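Local coordinates for argininosuccinate lyase (Chelativorans sp., PDB 6G3G), which probably catalyses the reversible cleavage of argininosuccinate to fumarate and L-arginine, the last step of arginine biosynthesis, at residues A390-T395 with L408-E413. Residues are numbered along the deposited sequence; the frame is centred on the assembly and turned at random.
Sequences AHVVIT and LDLVQE
His391 O is gripped by two donors of Thr395, a residue that also meets Leu410 across the contact: its backbone N at 2.9 Å and its hydroxyl OG1 at 3.1 Å. They arrive from opposite faces of the carbonyl plane, OG1 tilted 33° out of it, so the hydroxyl adds to the helical bond without displacing it. Because OG1 lies beside the backbone N (chi1 -64°), CG2 stands anti to that N and is directed at the other helix, where it meets Leu410 CD1 at 3.5 Å. The two side chains run past each other in opposite senses. The other Leu410 branch, CD2, lies 4.1 Å from Val392 CG1, so the leucine fork spans one turn of helix 382-398. Val411's CB points away from this helix, and Val392's second methyl, CG2, meets the backbone there, 4.2 Å from Val411 CA. Consistent with that, the nearest backbones are those of Val392 and Val411, with CA atoms 6.1 Å apart. An alanine in place of Thr395 is likely to cost His391 O its hydroxyl donor, leaving the backbone N, and Leu410 CD1 its CG2 contact, leaving the more distant CB beside it. At the exposed margin, Glu413 has a long, weak ion pair with Lys399. The contact is apolar helix packing within the C-terminal region, the axes of the two segments coming within 9.1 Å at a crossing angle of 120°. Helix 427-434 backs Val411 through Ile430, Ile406 of the connecting loop touches both valines, and Val393, on the face of helix 382-398 turned from this contact, packs on Gln285 of the second subunit.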
ATOM      1  N   ALA A 390      14.708  25.801  31.525  1.00 37.98           N
ATOM      2  CA  ALA A 390      14.414  24.392  31.763  1.00 38.70           C
ATOM      3  C   ALA A 390      14.434  24.085  33.256  1.00 40.16           C
ATOM      4  O   ALA A 390      13.532  23.419  33.781  1.00 37.84           O
ATOM      5  CB  ALA A 390      15.421  23.516  31.017  1.00 39.58           C
ATOM      6  N   HIS A 391      15.463  24.568  33.957  1.00 40.41           N
ATOM      7  CA  HIS A 391      15.539  24.384  35.403  1.00 41.85           C
ATOM      8  C   HIS A 391      14.354  25.043  36.099  1.00 40.30           C
ATOM      9  O   HIS A 391      13.821  24.506  37.078  1.00 39.07           O
ATOM     10  CB  HIS A 391      16.862  24.950  35.922  1.00 45.00           C
ATOM     11  CG  HIS A 391      17.194  24.540  37.323  1.00 53.37           C
ATOM     12  ND1 HIS A 391      16.539  25.047  38.426  1.00 51.17           N
ATOM     13  CD2 HIS A 391      18.123  23.678  37.802  1.00 49.42           C
ATOM     14  CE1 HIS A 391      17.044  24.509  39.522  1.00 47.58           C
ATOM     15  NE2 HIS A 391      18.007  23.675  39.171  1.00 48.33           N
ATOM     16  N   VAL A 392      13.926  26.209  35.606  1.00 39.40           N
ATOM     17  CA  VAL A 392      12.743  26.869  36.156  1.00 39.74           C
ATOM     18  C   VAL A 392      11.547  25.927  36.111  1.00 38.92           C
ATOM     19  O   VAL A 392      10.857  25.718  37.117  1.00 38.31           O
ATOM     20  CB  VAL A 392      12.455  28.175  35.392  1.00 40.54           C
ATOM     21  CG1 VAL A 392      11.124  28.784  35.830  1.00 39.58           C
ATOM     22  CG2 VAL A 392      13.587  29.169  35.598  1.00 40.95           C
ATOM     23  N   VAL A 393      11.282  25.348  34.938  1.00 38.61           N
ATOM     24  CA  VAL A 393      10.148  24.438  34.788  1.00 37.81           C
ATOM     25  C   VAL A 393      10.302  23.242  35.716  1.00 37.01           C
ATOM     26  O   VAL A 393       9.374  22.882  36.450  1.00 38.36           O
ATOM     27  CB  VAL A 393      10.009  23.993  33.320  1.00 37.18           C
ATOM     28  CG1 VAL A 393       8.902  22.949  33.169  1.00 35.48           C
ATOM     29  CG2 VAL A 393       9.732  25.185  32.433  1.00 34.58           C
ATOM     30  N   ILE A 394      11.471  22.597  35.684  1.00 36.97           N
ATOM     31  CA  ILE A 394      11.702  21.424  36.526  1.00 38.37           C
ATOM     32  C   ILE A 394      11.388  21.751  37.981  1.00 39.84           C
ATOM     33  O   ILE A 394      10.712  20.987  38.680  1.00 40.54           O
ATOM     34  CB  ILE A 394      13.148  20.918  36.359  1.00 38.08           C
ATOM     35  CG1 ILE A 394      13.348  20.360  34.945  1.00 37.89           C
ATOM     36  CG2 ILE A 394      13.479  19.859  37.415  1.00 34.16           C
ATOM     37  CD1 ILE A 394      14.743  19.841  34.660  1.00 36.10           C
ATOM     38  N   THR A 395      11.875  22.898  38.457  1.00 39.99           N
ATOM     39  CA  THR A 395      11.643  23.277  39.846  1.00 40.19           C
ATOM     40  C   THR A 395      10.178  23.620  40.088  1.00 40.20           C
ATOM     41  O   THR A 395       9.601  23.216  41.104  1.00 41.67           O
ATOM     42  CB  THR A 395      12.544  24.457  40.222  1.00 40.68           C
ATOM     43  OG1 THR A 395      13.918  24.054  40.153  1.00 40.89           O
ATOM     44  CG2 THR A 395      12.244  24.951  41.632  1.00 43.01           C
ATOM     45  N   LEU A 408      10.175  36.260  40.198  1.00 43.24           N
ATOM     46  CA  LEU A 408      11.584  36.633  40.151  1.00 43.50           C
ATOM     47  C   LEU A 408      12.438  35.682  40.980  1.00 42.95           C
ATOM     48  O   LEU A 408      13.500  35.238  40.531  1.00 43.44           O
ATOM     49  CB  LEU A 408      11.744  38.074  40.638  1.00 43.33           C
ATOM     50  CG  LEU A 408      13.039  38.824  40.320  1.00 43.93           C
ATOM     51  CD1 LEU A 408      13.312  38.889  38.824  1.00 44.93           C
ATOM     52  CD2 LEU A 408      12.949  40.225  40.899  1.00 43.37           C
ATOM     53  N   ASP A 409      11.992  35.363  42.199  1.00 43.45           N
ATOM     54  CA  ASP A 409      12.748  34.454  43.059  1.00 45.62           C
ATOM     55  C   ASP A 409      13.107  33.171  42.321  1.00 45.18           C
ATOM     56  O   ASP A 409      14.267  32.741  42.316  1.00 45.38           O
ATOM     57  CB  ASP A 409      11.941  34.129  44.319  1.00 49.04           C
ATOM     58  CG  ASP A 409      11.630  35.358  45.156  1.00 53.59           C
ATOM     59  OD1 ASP A 409      12.417  36.327  45.115  1.00 51.93           O
ATOM     60  OD2 ASP A 409      10.598  35.350  45.860  1.00 57.67           O
ATOM     61  N   LEU A 410      12.118  32.547  41.683  1.00 44.44           N
ATOM     62  CA  LEU A 410      12.343  31.258  41.037  1.00 42.94           C
ATOM     63  C   LEU A 410      13.317  31.384  39.872  1.00 43.72           C
ATOM     64  O   LEU A 410      14.231  30.566  39.720  1.00 45.22           O
ATOM     65  CB  LEU A 410      11.009  30.686  40.565  1.00 43.88           C
ATOM     66  CG  LEU A 410      11.005  29.212  40.171  1.00 44.86           C
ATOM     67  CD1 LEU A 410      11.406  28.330  41.342  1.00 44.97           C
ATOM     68  CD2 LEU A 410       9.632  28.828  39.660  1.00 42.63           C
ATOM     69  N   VAL A 411      13.125  32.398  39.027  1.00 42.82           N
ATOM     70  CA  VAL A 411      14.037  32.617  37.908  1.00 42.76           C
ATOM     71  C   VAL A 411      15.456  32.846  38.417  1.00 43.72           C
ATOM     72  O   VAL A 411      16.431  32.392  37.804  1.00 42.37           O
ATOM     73  CB  VAL A 411      13.538  33.794  37.047  1.00 42.51           C
ATOM     74  CG1 VAL A 411      14.568  34.185  35.986  1.00 41.09           C
ATOM     75  CG2 VAL A 411      12.206  33.437  36.397  1.00 42.10           C
ATOM     76  N   GLN A 412      15.595  33.547  39.544  1.00 44.36           N
ATOM     77  CA  GLN A 412      16.922  33.808  40.091  1.00 43.01           C
ATOM     78  C   GLN A 412      17.556  32.534  40.635  1.00 43.78           C
ATOM     79  O   GLN A 412      18.748  32.287  40.411  1.00 43.54           O
ATOM     80  CB  GLN A 412      16.842  34.881  41.178  1.00 45.58           C
ATOM     81  CG  GLN A 412      16.513  36.281  40.663  1.00 46.85           C
ATOM     82  CD  GLN A 412      17.466  36.748  39.579  1.00 51.14           C
ATOM     83  OE1 GLN A 412      18.652  36.417  39.592  1.00 54.59           O
ATOM     84  NE2 GLN A 412      16.946  37.513  38.625  1.00 55.20           N
ATOM     85  N   GLU A 413      16.785  31.714  41.357  1.00 42.61           N
ATOM     86  CA  GLU A 413      17.295  30.420  41.803  1.00 44.62           C
ATOM     87  C   GLU A 413      17.902  29.645  40.644  1.00 44.83           C
ATOM     88  O   GLU A 413      19.054  29.202  40.706  1.00 44.49           O
ATOM     89  CB  GLU A 413      16.179  29.580  42.423  1.00 46.93           C
ATOM     90  CG  GLU A 413      15.656  30.033  43.761  1.00 53.99           C
ATOM     91  CD  GLU A 413      14.793  28.964  44.411  1.00 65.83           C
ATOM     92  OE1 GLU A 413      14.752  27.831  43.882  1.00 59.30           O
ATOM     93  OE2 GLU A 413      14.154  29.255  45.444  1.00 85.15           O
TER